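Local coordinates for protein anopheles gambiae adenosine kinase (Anopheles gambiae, PDB 3LOO) that catalyses transfer of a phosphate group, in this family usually from ATP, to adenosine to give AMP, and here binds diadenosine tetraphosphate across its active site, at residues Q84-V89 with A318-F323; M207-L212 with V232-G237; R275-T280 with L287-G292; R297-Q302 with C336-I341. All blocks are in the same frame, centred on the assembly; numbering follows the deposited sequence.

Interaction 1 of 4, residues Q84-V89 with A318-F323; sequences QNSLRV and AFVGGF
S86 and G321 mark the closest approach of the helix pair 84-89 and 318-323, their CA atoms 4.1 Å apart, where the local axes come within 7.2 Å and cross at -44°. With no side chain on G321, main chain meets main chain: S86 O lies 3.2 Å from G321 CA. One turn further on, V89 points at the second helix and forks over it. Its CG1, anti to the backbone N (chi1 173°), comes 3.5 Å from A318 O. The other methyl, V89 CG2, rests 4.0 Å from A318 CB. The hydroxyl of S86 is held by D317 O, and from there S86 OG sits 3.6 Å from V320 CB. Contact between the segments is thus van der Waals packing, and all the touching residues are buried. Polar linkage comes at the edge: N85 ND2 bonds to D317 OD2 and to O3E, a ribose hydroxyl of the bound diadenosine tetraphosphate. D317 ends the GAGD sequence, a signature of pfkB kinases, so this close helix pairing borders the ligand site, consistent with the nucleoside pocket of the ribokinase-like fold.

Interaction 2 of 4, residues M207-L212 with V232-G237; sequences MFMMNL and VDVLFG
M209 lies alongside V234, both pointing the same way from neighbouring parallel strands. Its CB passes 3.7 Å from V234 O and brushes the F236 ring. CG is 3.6 Å from V234 CB, and SD keeps within 4.0 Å of V234 CG2. A turn about the CG-SD bond (chi3 -84°) leads CE away from V234, and the side chain as a whole packs on L324 and L327. V234 CG2 is also pressed by M207 CE at 3.4 Å, tighter than usual for methyl groups. N211 crosses F236 at about a right angle, ND2 lying 3.7 Å from F236 CB; ND2 bonds to Y181 OH and OD1 to S213 N. In the ladder M210 N bonds to V234 O, M210 O accepts F236 N at 3.0 Å, and L212 N bonds to F236 O. At the opposite end D233 OD1 uses its anti lone pair to take F208 N at 2.9 Å (169°), while OD2 forms a salt bridge with K268 NZ; F208 O accepts D233 N at 2.7 Å and, weakly, V234 N. The strands sit mid-sheet between 179-183 and 276-281: M209, N211 and F236 pack under helix 315-328, F208 and M210 face helices 187-203 and 222-228.

Interaction 3 of 4, residues R275-T280 with L287-G292; sequences RIVIIT and LLIEAG. With B4P (bis(adenosine)-5'-tetraphosphate), chain D.
I276 and L288 meet diagonally and unusually tightly: I276 CG2 is 3.4 Å from L288 CD1, closer than methyl groups normally settle. L288 has its CG anti to the backbone N (chi1 164°), which swings CD1 back over the neighbouring strand, where it also comes 4.1 Å from I278 CG1. Beyond, I276 CD1 lies against the aliphatic part of E290, 3.5 Å from its CG. The other face of the hairpin carries V277, I279, L287 and I289. Here I289 adopts a strained-looking chi2 of 98°, well away from a staggered angle, and its CD1 is placed 3.5 Å from V277 O and 3.9 Å from I279 CD1. Between the two faces the antiparallel backbones are tied by reciprocal bonds in the V277-I289 and I279-L287 pairs. A291 N adds a further, nearly straight bond to R275 O, 2.9 Å long at 173°.

The ends of segment 275-280 differ sharply in character. R275 turns its guanidinium group away from the hairpin into a nest of main-chain oxygens, those of V232, F229, A264, L266 and P267, which satisfies all three of its nitrogens. At the far end T280 OG1 gives its proton to the phosphate oxygen O2D of diadenosine tetraphosphate, 2.7 Å away, while T280 CG2 lies near the attached ribose. The chemistry implies a greasy, backbone-bonded hairpin that presents a neutral hydroxyl to a phosphate, binding it without adding charge of its own.

Interaction 4 of 4, residues R297-Q302 with C336-I341; sequences REFPVQ and CIKCGI. With B4P (bis(adenosine)-5'-tetraphosphate), chain D.
I337 meets F299 first, crossing its ring at about a right angle. The I337 CG2 methyl stands over one face as a CH-pi contact, 3.8 Å from the ring centroid and 24° off the normal, while I337 CD1 reaches outward to F299 CE1 at 3.7 Å. K338 follows with a looser touch, its CG 4.3 Å from F299 CD2. A turn on from I337 comes I341, which serves the strand and the ligand through diverging branches. CG1, anti to the carbonyl carbon (chi1 -65°), carries CD1 to F299 CB at 3.6 Å; CG2 goes the other way, 4.0 Å from V301 CB and 3.8 Å from the ribose hydroxyl O2F of diadenosine tetraphosphate. V301 CG2 stands above the plane of the adenine, 3.4 Å from N3B, while Q302 O lies near that plane, close to C2B, and accepts a bond from R345 NE. Hydrophobic packing alone joins strand end and helix, F299 being the buried centre of the contact. The sheet's edge strand is thus laid over helix 333-350, with the loop after it and the CG2 branch of I341 lining one adenosine-binding pocket, consistent with the nucleotide site of pfkB kinases.

How the interactions relate
Interactions 1 and 2 lie deep in the chain, interaction 3 is mostly buried further out, and interaction 4 reaches the surface at the edge strand. Interactions 2, 3 and 4 all draw on one sheet: L235 O bonds to I278 N, and L288 N to R297 O, so the backbone ladder runs on from each to the next. Interaction 1 roofs this sheet through helix 315-328, with F323 set edge-to-face on F236 and against I278, and F319 packed on G340 and I341 of interaction 4. Chemistry follows place: backbone bonds dominate within the sheet, close packing between helices, and apolar contact at the rim. Interactions 1, 3 and 4 each supply residues to the diadenosine tetraphosphate pocket.

Interaction 1 of 4, residues Q84-V89 with A318-F323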
# COMPACT_ATOMS: atom_id res chain seq x y z
N GLN A 84 3.45 -0.85 -4.81
CA GLN A 84 3.90 -1.74 -5.87
C GLN A 84 3.11 -3.05 -5.95
O GLN A 84 2.68 -3.44 -7.06
CB GLN A 84 5.41 -2.01 -5.79
CG GLN A 84 5.94 -2.58 -7.11
CD GLN A 84 7.46 -2.50 -7.24
OE1 GLN A 84 7.95 -2.13 -8.30
NE2 GLN A 84 8.20 -2.92 -6.19
N ASN A 85 2.94 -3.72 -4.81
CA ASN A 85 2.14 -4.94 -4.72
C ASN A 85 0.72 -4.72 -5.26
O ASN A 85 0.20 -5.54 -6.01
CB ASN A 85 1.94 -5.39 -3.26
CG ASN A 85 3.17 -6.06 -2.64
OD1 ASN A 85 4.08 -6.53 -3.32
ND2 ASN A 85 3.19 -6.06 -1.30
N SER A 86 0.08 -3.63 -4.80
CA SER A 86 -1.29 -3.33 -5.19
C SER A 86 -1.41 -3.11 -6.71
O SER A 86 -2.33 -3.62 -7.36
CB SER A 86 -1.81 -2.13 -4.39
OG SER A 86 -2.08 -2.48 -3.03
N LEU A 87 -0.49 -2.34 -7.28
CA LEU A 87 -0.49 -2.10 -8.73
C LEU A 87 -0.21 -3.40 -9.54
O LEU A 87 -0.81 -3.59 -10.62
CB LEU A 87 0.46 -0.96 -9.08
CG LEU A 87 -0.20 0.41 -9.09
CD1 LEU A 87 -0.88 0.81 -7.79
CD2 LEU A 87 0.84 1.49 -9.52
N ARG A 88 0.62 -4.30 -9.01
CA ARG A 88 0.88 -5.58 -9.67
C ARG A 88 -0.39 -6.46 -9.66
O ARG A 88 -0.74 -7.03 -10.70
CB ARG A 88 2.10 -6.30 -9.04
CG ARG A 88 3.47 -5.60 -9.30
CD ARG A 88 4.63 -6.29 -8.51
NE ARG A 88 4.56 -7.73 -8.78
CZ ARG A 88 4.78 -8.71 -7.91
NH1 ARG A 88 5.13 -8.46 -6.65
NH2 ARG A 88 4.65 -9.97 -8.31
N VAL A 89 -1.08 -6.53 -8.52
CA VAL A 89 -2.37 -7.23 -8.44
C VAL A 89 -3.42 -6.62 -9.37
O VAL A 89 -4.06 -7.35 -10.12
CB VAL A 89 -2.87 -7.40 -6.95
CG1 VAL A 89 -4.34 -8.01 -6.86
CG2 VAL A 89 -1.85 -8.23 -6.14
N ALA A 318 -3.17 -6.69 -1.90
CA ALA A 318 -3.93 -7.38 -2.91
C ALA A 318 -5.39 -7.02 -2.89
O ALA A 318 -6.04 -6.98 -3.96
CB ALA A 318 -3.79 -8.96 -2.68
N PHE A 319 -5.92 -6.81 -1.68
CA PHE A 319 -7.28 -6.32 -1.54
C PHE A 319 -7.40 -5.00 -2.28
O PHE A 319 -8.33 -4.81 -3.08
CB PHE A 319 -7.68 -6.10 -0.08
CG PHE A 319 -9.01 -5.44 0.06
CD1 PHE A 319 -10.20 -6.19 0.04
CD2 PHE A 319 -9.09 -4.05 0.14
CE1 PHE A 319 -11.44 -5.57 0.11
CE2 PHE A 319 -10.34 -3.41 0.21
CZ PHE A 319 -11.51 -4.16 0.19
N VAL A 320 -6.47 -4.09 -2.05
CA VAL A 320 -6.50 -2.78 -2.76
C VAL A 320 -6.31 -2.93 -4.28
O VAL A 320 -7.02 -2.30 -5.05
CB VAL A 320 -5.50 -1.76 -2.18
CG1 VAL A 320 -5.46 -0.45 -3.07
CG2 VAL A 320 -5.93 -1.34 -0.76
N GLY A 321 -5.36 -3.77 -4.71
CA GLY A 321 -5.22 -4.04 -6.16
C GLY A 321 -6.54 -4.50 -6.82
O GLY A 321 -6.87 -4.04 -7.89
N GLY A 322 -7.27 -5.41 -6.18
CA GLY A 322 -8.55 -5.92 -6.69
C GLY A 322 -9.57 -4.79 -6.79
O GLY A 322 -10.27 -4.65 -7.80
N PHE A 323 -9.64 -3.99 -5.73
CA PHE A 323 -10.51 -2.81 -5.67
C PHE A 323 -10.22 -1.85 -6.82
O PHE A 323 -11.17 -1.38 -7.52
CB PHE A 323 -10.35 -2.08 -4.32
CG PHE A 323 -11.20 -0.83 -4.17
CD1 PHE A 323 -12.40 -0.87 -3.45
CD2 PHE A 323 -10.81 0.37 -4.75
CE1 PHE A 323 -13.21 0.27 -3.30
CE2 PHE A 323 -11.59 1.52 -4.59
CZ PHE A 323 -12.80 1.47 -3.87

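Interaction 2 of 4, residues M207-L212 with V232-G237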
# COMPACT_ATOMS: atom_id res chain seq x y z
N MET A 207 -9.69 11.31 -8.52
CA MET A 207 -9.65 10.56 -7.26
C MET A 207 -8.23 10.43 -6.69
O MET A 207 -7.28 10.09 -7.40
CB MET A 207 -10.29 9.19 -7.42
CG MET A 207 -11.82 9.23 -7.34
SD MET A 207 -12.48 7.59 -7.63
CE MET A 207 -12.51 6.99 -5.95
N PHE A 208 -8.11 10.77 -5.41
CA PHE A 208 -6.85 10.57 -4.65
C PHE A 208 -7.20 9.61 -3.51
O PHE A 208 -8.21 9.78 -2.79
CB PHE A 208 -6.21 11.88 -4.18
CG PHE A 208 -4.91 11.68 -3.43
CD1 PHE A 208 -3.72 11.65 -4.12
CD2 PHE A 208 -4.91 11.44 -2.04
CE1 PHE A 208 -2.52 11.42 -3.46
CE2 PHE A 208 -3.71 11.18 -1.36
CZ PHE A 208 -2.51 11.17 -2.09
N MET A 209 -6.42 8.56 -3.42
CA MET A 209 -6.69 7.47 -2.51
C MET A 209 -5.39 7.17 -1.76
O MET A 209 -4.28 7.37 -2.27
CB MET A 209 -7.19 6.24 -3.30
CG MET A 209 -8.45 6.55 -4.18
SD MET A 209 -8.87 5.22 -5.28
CE MET A 209 -7.75 5.58 -6.63
N MET A 210 -5.53 6.68 -0.53
CA MET A 210 -4.34 6.35 0.25
C MET A 210 -4.64 5.26 1.26
O MET A 210 -5.78 4.89 1.49
CB MET A 210 -3.73 7.60 0.93
CG MET A 210 -4.63 8.33 1.93
SD MET A 210 -3.70 9.35 3.14
CE MET A 210 -3.08 8.05 4.24
N ASN A 211 -3.57 4.74 1.85
CA ASN A 211 -3.69 3.64 2.77
C ASN A 211 -3.09 4.12 4.09
O ASN A 211 -2.06 4.84 4.08
CB ASN A 211 -2.85 2.50 2.26
CG ASN A 211 -3.28 1.19 2.80
OD1 ASN A 211 -3.20 0.95 4.01
ND2 ASN A 211 -3.78 0.32 1.91
N LEU A 212 -3.65 3.67 5.22
CA LEU A 212 -3.01 4.00 6.49
C LEU A 212 -1.67 3.31 6.66
O LEU A 212 -0.81 3.81 7.38
CB LEU A 212 -3.94 3.77 7.68
CG LEU A 212 -5.15 4.70 7.79
CD1 LEU A 212 -6.10 4.16 8.86
CD2 LEU A 212 -4.68 6.20 8.04
N VAL A 232 -8.37 13.49 0.40
CA VAL A 232 -8.50 12.03 0.29
C VAL A 232 -9.91 11.62 -0.05
O VAL A 232 -10.83 11.88 0.74
CB VAL A 232 -7.98 11.32 1.55
CG1 VAL A 232 -8.31 9.85 1.53
CG2 VAL A 232 -6.44 11.54 1.65
N ASP A 233 -10.11 10.97 -1.22
CA ASP A 233 -11.42 10.47 -1.64
C ASP A 233 -11.72 9.09 -1.08
O ASP A 233 -12.87 8.77 -0.81
CB ASP A 233 -11.55 10.42 -3.18
CG ASP A 233 -11.48 11.79 -3.79
OD1 ASP A 233 -10.42 12.13 -4.34
OD2 ASP A 233 -12.45 12.55 -3.62
N VAL A 234 -10.69 8.26 -0.99
CA VAL A 234 -10.81 6.88 -0.45
C VAL A 234 -9.62 6.63 0.50
O VAL A 234 -8.45 6.82 0.13
CB VAL A 234 -10.84 5.76 -1.54
CG1 VAL A 234 -11.15 4.40 -0.92
CG2 VAL A 234 -11.88 6.03 -2.70
N LEU A 235 -9.93 6.19 1.73
CA LEU A 235 -8.92 5.78 2.69
C LEU A 235 -9.10 4.27 3.00
O LEU A 235 -10.19 3.85 3.38
CB LEU A 235 -9.06 6.58 3.98
CG LEU A 235 -8.12 6.15 5.13
CD1 LEU A 235 -6.67 6.26 4.69
CD2 LEU A 235 -8.37 6.94 6.47
N PHE A 236 -8.06 3.48 2.78
CA PHE A 236 -8.03 2.07 3.15
C PHE A 236 -7.18 1.93 4.42
O PHE A 236 -6.25 2.73 4.66
CB PHE A 236 -7.33 1.25 2.06
CG PHE A 236 -7.95 1.38 0.68
CD1 PHE A 236 -8.99 0.57 0.29
CD2 PHE A 236 -7.42 2.30 -0.25
CE1 PHE A 236 -9.54 0.65 -1.04
CE2 PHE A 236 -7.96 2.42 -1.55
CZ PHE A 236 -9.02 1.58 -1.94
N GLY A 237 -7.47 0.91 5.22
CA GLY A 237 -6.59 0.56 6.35
C GLY A 237 -7.12 -0.67 7.04
O GLY A 237 -8.26 -1.10 6.79

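Interaction 3 of 4, residues R275-T280 with L287-G292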
# COMPACT_ATOMS: atom_id res chain seq x y z
N ARG A 275 -16.40 11.19 0.67
CA ARG A 275 -15.31 10.30 1.08
C ARG A 275 -15.83 8.92 1.44
O ARG A 275 -16.88 8.76 2.06
CB ARG A 275 -14.55 10.87 2.28
CG ARG A 275 -13.32 10.04 2.70
CD ARG A 275 -12.54 10.74 3.83
NE ARG A 275 -12.01 12.07 3.47
CZ ARG A 275 -12.50 13.23 3.91
NH1 ARG A 275 -13.59 13.27 4.68
NH2 ARG A 275 -11.90 14.37 3.58
N ILE A 276 -15.03 7.95 1.04
CA ILE A 276 -15.20 6.53 1.38
C ILE A 276 -14.06 6.11 2.31
O ILE A 276 -12.89 6.47 2.07
CB ILE A 276 -15.12 5.69 0.08
CG1 ILE A 276 -16.30 6.08 -0.81
CG2 ILE A 276 -15.25 4.24 0.37
CD1 ILE A 276 -17.60 5.89 -0.13
N VAL A 277 -14.40 5.40 3.39
CA VAL A 277 -13.39 4.78 4.24
C VAL A 277 -13.63 3.26 4.21
O VAL A 277 -14.75 2.82 4.42
CB VAL A 277 -13.42 5.35 5.68
CG1 VAL A 277 -12.35 4.68 6.55
CG2 VAL A 277 -13.27 6.89 5.65
N ILE A 278 -12.59 2.49 3.93
CA ILE A 278 -12.69 1.00 3.86
C ILE A 278 -11.75 0.37 4.90
O ILE A 278 -10.54 0.63 4.86
CB ILE A 278 -12.43 0.47 2.43
CG1 ILE A 278 -13.56 0.96 1.49
CG2 ILE A 278 -12.37 -1.07 2.39
CD1 ILE A 278 -13.23 0.81 -0.01
N ILE A 279 -12.30 -0.43 5.82
CA ILE A 279 -11.50 -1.05 6.88
C ILE A 279 -11.57 -2.55 6.76
O ILE A 279 -12.67 -3.12 6.83
CB ILE A 279 -11.98 -0.60 8.28
CG1 ILE A 279 -11.88 0.93 8.35
CG2 ILE A 279 -11.12 -1.27 9.39
CD1 ILE A 279 -12.58 1.53 9.50
N THR A 280 -10.40 -3.16 6.54
CA THR A 280 -10.25 -4.59 6.50
C THR A 280 -10.03 -5.08 7.93
O THR A 280 -9.48 -4.35 8.77
CB THR A 280 -9.07 -5.04 5.55
OG1 THR A 280 -7.81 -4.56 6.05
CG2 THR A 280 -9.29 -4.49 4.09
N LEU A 287 -15.33 -3.52 6.06
CA LEU A 287 -16.32 -2.49 6.37
C LEU A 287 -16.20 -1.31 5.42
O LEU A 287 -15.10 -0.82 5.17
CB LEU A 287 -16.17 -1.98 7.81
CG LEU A 287 -15.96 -2.99 8.92
CD1 LEU A 287 -15.57 -2.24 10.20
CD2 LEU A 287 -17.24 -3.87 9.10
N LEU A 288 -17.35 -0.88 4.89
CA LEU A 288 -17.43 0.27 4.00
C LEU A 288 -18.19 1.38 4.70
O LEU A 288 -19.36 1.19 5.10
CB LEU A 288 -18.16 -0.09 2.67
CG LEU A 288 -18.66 1.09 1.80
CD1 LEU A 288 -17.51 1.96 1.33
CD2 LEU A 288 -19.47 0.56 0.59
N ILE A 289 -17.55 2.53 4.81
CA ILE A 289 -18.17 3.71 5.36
C ILE A 289 -18.18 4.81 4.32
O ILE A 289 -17.12 5.13 3.76
CB ILE A 289 -17.43 4.22 6.65
CG1 ILE A 289 -17.25 3.08 7.68
CG2 ILE A 289 -18.18 5.41 7.27
CD1 ILE A 289 -15.87 2.38 7.66
N GLU A 290 -19.36 5.39 4.05
CA GLU A 290 -19.48 6.52 3.16
C GLU A 290 -19.93 7.73 3.93
O GLU A 290 -20.88 7.66 4.70
CB GLU A 290 -20.51 6.27 2.03
CG GLU A 290 -20.53 7.45 1.01
CD GLU A 290 -21.58 7.30 -0.09
OE1 GLU A 290 -22.81 7.32 0.22
OE2 GLU A 290 -21.18 7.20 -1.26
N ALA A 291 -19.28 8.86 3.67
CA ALA A 291 -19.71 10.10 4.29
C ALA A 291 -21.19 10.34 3.96
O ALA A 291 -21.68 9.97 2.87
CB ALA A 291 -18.87 11.24 3.79
N GLY A 292 -21.92 10.91 4.90
CA GLY A 292 -23.31 11.27 4.66
C GLY A 292 -24.30 10.14 4.90
O GLY A 292 -25.47 10.24 4.49
PA B4P D . 1.37 -7.42 5.21
O1A B4P D . 1.59 -8.85 4.75
O2A B4P D . 1.86 -7.04 6.61
O3A B4P D . -0.22 -7.22 5.28
PB B4P D . -0.96 -6.09 4.44
O1B B4P D . -0.93 -6.40 2.94
O2B B4P D . -0.64 -4.69 4.93
O3B B4P D . -2.35 -6.73 5.09
PG B4P D . -3.44 -5.99 6.03
O1G B4P D . -3.18 -6.20 7.48
O2G B4P D . -3.47 -4.54 5.59
O3G B4P D . -4.83 -6.66 5.62
PD B4P D . -5.80 -7.66 6.43
O1D B4P D . -4.96 -8.61 7.18
O2D B4P D . -6.92 -6.93 7.11
O5E B4P D . 1.94 -6.38 4.10
C5E B4P D . 3.19 -6.79 3.59
C4E B4P D . 3.86 -5.79 2.70
O4E B4P D . 4.10 -4.54 3.34
C3E B4P D . 5.24 -6.32 2.37
O3E B4P D . 5.14 -6.79 1.01
C2E B4P D . 6.15 -5.10 2.45
O2E B4P D . 6.99 -4.89 1.31
C1E B4P D . 5.19 -3.93 2.70
N9A B4P D . 5.82 -2.94 3.59
C8A B4P D . 6.18 -3.08 4.90
N7A B4P D . 6.74 -1.91 5.31
C5A B4P D . 6.78 -1.03 4.26
C6A B4P D . 7.22 0.29 4.07
N6A B4P D . 7.82 1.02 5.06
N1A B4P D . 7.09 0.85 2.85
C2A B4P D . 6.50 0.19 1.82
N3A B4P D . 6.06 -1.07 1.98
C4A B4P D . 6.18 -1.69 3.18
O5F B4P D . -6.39 -8.47 5.17
C5F B4P D . -6.85 -7.81 4.00
C4F B4P D . -7.76 -8.81 3.27
O4F B4P D . -7.13 -10.10 3.14
C3F B4P D . -9.00 -9.11 4.09
O3F B4P D . -9.95 -8.07 3.92
C2F B4P D . -9.44 -10.44 3.52
O2F B4P D . -10.19 -10.25 2.31
C1F B4P D . -8.10 -11.15 3.24
N9B B4P D . -7.78 -11.98 4.44
C8B B4P D . -6.90 -11.67 5.41
N7B B4P D . -6.86 -12.63 6.36
C5B B4P D . -7.72 -13.61 6.02
C6B B4P D . -8.13 -14.82 6.57
N6B B4P D . -7.58 -15.23 7.74
N1B B4P D . -9.05 -15.59 5.92
C2B B4P D . -9.60 -15.18 4.75
N3B B4P D . -9.26 -14.00 4.16
C4B B4P D . -8.33 -13.18 4.75

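Interaction 4 of 4, residues R297-Q302 with C336-I341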
# COMPACT_ATOMS: atom_id res chain seq x y z
N ARG A 297 -21.68 -0.55 5.94
CA ARG A 297 -21.92 -1.77 5.18
C ARG A 297 -20.77 -2.76 5.36
O ARG A 297 -19.62 -2.37 5.47
CB ARG A 297 -22.17 -1.43 3.71
CG ARG A 297 -23.40 -0.51 3.57
CD ARG A 297 -23.57 0.04 2.18
NE ARG A 297 -23.82 -1.03 1.21
CZ ARG A 297 -23.71 -0.88 -0.11
NH1 ARG A 297 -23.35 0.30 -0.62
NH2 ARG A 297 -23.95 -1.91 -0.91
N GLU A 298 -21.11 -4.04 5.38
CA GLU A 298 -20.16 -5.12 5.60
C GLU A 298 -20.10 -6.03 4.42
O GLU A 298 -21.13 -6.34 3.82
CB GLU A 298 -20.61 -5.98 6.76
CG GLU A 298 -20.71 -5.23 8.03
CD GLU A 298 -21.28 -6.08 9.13
OE1 GLU A 298 -21.29 -7.33 9.00
OE2 GLU A 298 -21.72 -5.49 10.12
N PHE A 299 -18.89 -6.50 4.12
CA PHE A 299 -18.66 -7.52 3.12
C PHE A 299 -17.97 -8.73 3.74
O PHE A 299 -16.75 -8.72 3.93
CB PHE A 299 -17.82 -6.92 1.98
CG PHE A 299 -18.52 -5.80 1.26
CD1 PHE A 299 -18.56 -4.52 1.81
CD2 PHE A 299 -19.18 -6.04 0.06
CE1 PHE A 299 -19.23 -3.48 1.16
CE2 PHE A 299 -19.84 -4.99 -0.60
CZ PHE A 299 -19.86 -3.71 -0.05
N PRO A 300 -18.75 -9.78 4.06
CA PRO A 300 -18.20 -10.97 4.71
C PRO A 300 -17.10 -11.60 3.88
O PRO A 300 -17.14 -11.51 2.66
CB PRO A 300 -19.41 -11.92 4.80
CG PRO A 300 -20.61 -11.03 4.67
CD PRO A 300 -20.19 -9.91 3.76
N VAL A 301 -16.14 -12.23 4.52
CA VAL A 301 -15.09 -12.97 3.82
C VAL A 301 -15.10 -14.44 4.24
O VAL A 301 -15.33 -14.73 5.40
CB VAL A 301 -13.68 -12.33 4.05
CG1 VAL A 301 -13.63 -11.61 5.33
CG2 VAL A 301 -12.54 -13.34 3.96
N GLN A 302 -14.88 -15.36 3.30
CA GLN A 302 -14.70 -16.77 3.68
C GLN A 302 -13.37 -17.00 4.39
O GLN A 302 -12.30 -16.93 3.78
CB GLN A 302 -14.77 -17.69 2.47
CG GLN A 302 -15.86 -17.36 1.49
CD GLN A 302 -16.04 -18.48 0.50
OE1 GLN A 302 -15.95 -18.28 -0.72
NE2 GLN A 302 -16.26 -19.68 1.02
N CYS A 336 -16.15 -3.33 -6.49
CA CYS A 336 -14.72 -3.05 -6.21
C CYS A 336 -14.27 -3.82 -4.99
O CYS A 336 -13.22 -4.44 -5.02
CB CYS A 336 -14.48 -1.56 -6.05
SG CYS A 336 -14.82 -0.67 -7.58
N ILE A 337 -15.10 -3.81 -3.95
CA ILE A 337 -14.73 -4.48 -2.69
C ILE A 337 -14.74 -6.01 -2.82
O ILE A 337 -13.84 -6.69 -2.28
CB ILE A 337 -15.60 -3.99 -1.52
CG1 ILE A 337 -15.26 -2.52 -1.22
CG2 ILE A 337 -15.46 -4.95 -0.24
CD1 ILE A 337 -16.23 -1.79 -0.30
N LYS A 338 -15.75 -6.55 -3.51
CA LYS A 338 -15.81 -8.01 -3.73
C LYS A 338 -14.60 -8.48 -4.54
O LYS A 338 -14.01 -9.51 -4.24
CB LYS A 338 -17.13 -8.42 -4.41
CG LYS A 338 -18.37 -8.27 -3.54
CD LYS A 338 -19.66 -8.28 -4.36
CE LYS A 338 -20.86 -8.58 -3.49
NZ LYS A 338 -22.15 -8.18 -4.16
N CYS A 339 -14.20 -7.73 -5.56
CA CYS A 339 -12.96 -8.08 -6.27
C CYS A 339 -11.73 -8.04 -5.35
O CYS A 339 -10.85 -8.88 -5.46
CB CYS A 339 -12.75 -7.21 -7.50
SG CYS A 339 -11.35 -7.74 -8.53
N GLY A 340 -11.68 -7.04 -4.46
CA GLY A 340 -10.62 -6.93 -3.45
C GLY A 340 -10.54 -8.17 -2.58
O GLY A 340 -9.47 -8.73 -2.36
N ILE A 341 -11.69 -8.60 -2.08
CA ILE A 341 -11.72 -9.78 -1.22
C ILE A 341 -11.33 -11.02 -1.99
O ILE A 341 -10.59 -11.85 -1.49
CB ILE A 341 -13.11 -9.98 -0.57
CG1 ILE A 341 -13.40 -8.81 0.39
CG2 ILE A 341 -13.15 -11.35 0.18
CD1 ILE A 341 -14.87 -8.68 0.78
PA B4P D . 1.37 -7.42 5.21
O1A B4P D . 1.59 -8.85 4.75
O2A B4P D . 1.86 -7.04 6.61
O3A B4P D . -0.22 -7.22 5.28
PB B4P D . -0.96 -6.09 4.44
O1B B4P D . -0.93 -6.40 2.94
O2B B4P D . -0.64 -4.69 4.93
O3B B4P D . -2.35 -6.73 5.09
PG B4P D . -3.44 -5.99 6.03
O1G B4P D . -3.18 -6.20 7.48
O2G B4P D . -3.47 -4.54 5.59
O3G B4P D . -4.83 -6.66 5.62
PD B4P D . -5.80 -7.66 6.43
O1D B4P D . -4.96 -8.61 7.18
O2D B4P D . -6.92 -6.93 7.11
O5E B4P D . 1.94 -6.38 4.10
C5E B4P D . 3.19 -6.79 3.59
C4E B4P D . 3.86 -5.79 2.70
O4E B4P D . 4.10 -4.54 3.34
C3E B4P D . 5.24 -6.32 2.37
O3E B4P D . 5.14 -6.79 1.01
C2E B4P D . 6.15 -5.10 2.45
O2E B4P D . 6.99 -4.89 1.31
C1E B4P D . 5.19 -3.93 2.70
N9A B4P D . 5.82 -2.94 3.59
C8A B4P D . 6.18 -3.08 4.90
N7A B4P D . 6.74 -1.91 5.31
C5A B4P D . 6.78 -1.03 4.26
C6A B4P D . 7.22 0.29 4.07
N6A B4P D . 7.82 1.02 5.06
N1A B4P D . 7.09 0.85 2.85
C2A B4P D . 6.50 0.19 1.82
N3A B4P D . 6.06 -1.07 1.98
C4A B4P D . 6.18 -1.69 3.18
O5F B4P D . -6.39 -8.47 5.17
C5F B4P D . -6.85 -7.81 4.00
C4F B4P D . -7.76 -8.81 3.27
O4F B4P D . -7.13 -10.10 3.14
C3F B4P D . -9.00 -9.11 4.09
O3F B4P D . -9.95 -8.07 3.92
C2F B4P D . -9.44 -10.44 3.52
O2F B4P D . -10.19 -10.25 2.31
C1F B4P D . -8.10 -11.15 3.24
N9B B4P D . -7.78 -11.98 4.44
C8B B4P D . -6.90 -11.67 5.41
N7B B4P D . -6.86 -12.63 6.36
C5B B4P D . -7.72 -13.61 6.02
C6B B4P D . -8.13 -14.82 6.57
N6B B4P D . -7.58 -15.23 7.74
N1B B4P D . -9.05 -15.59 5.92
C2B B4P D . -9.60 -15.18 4.75
N3B B4P D . -9.26 -14.00 4.16
C4B B4P D . -8.33 -13.18 4.75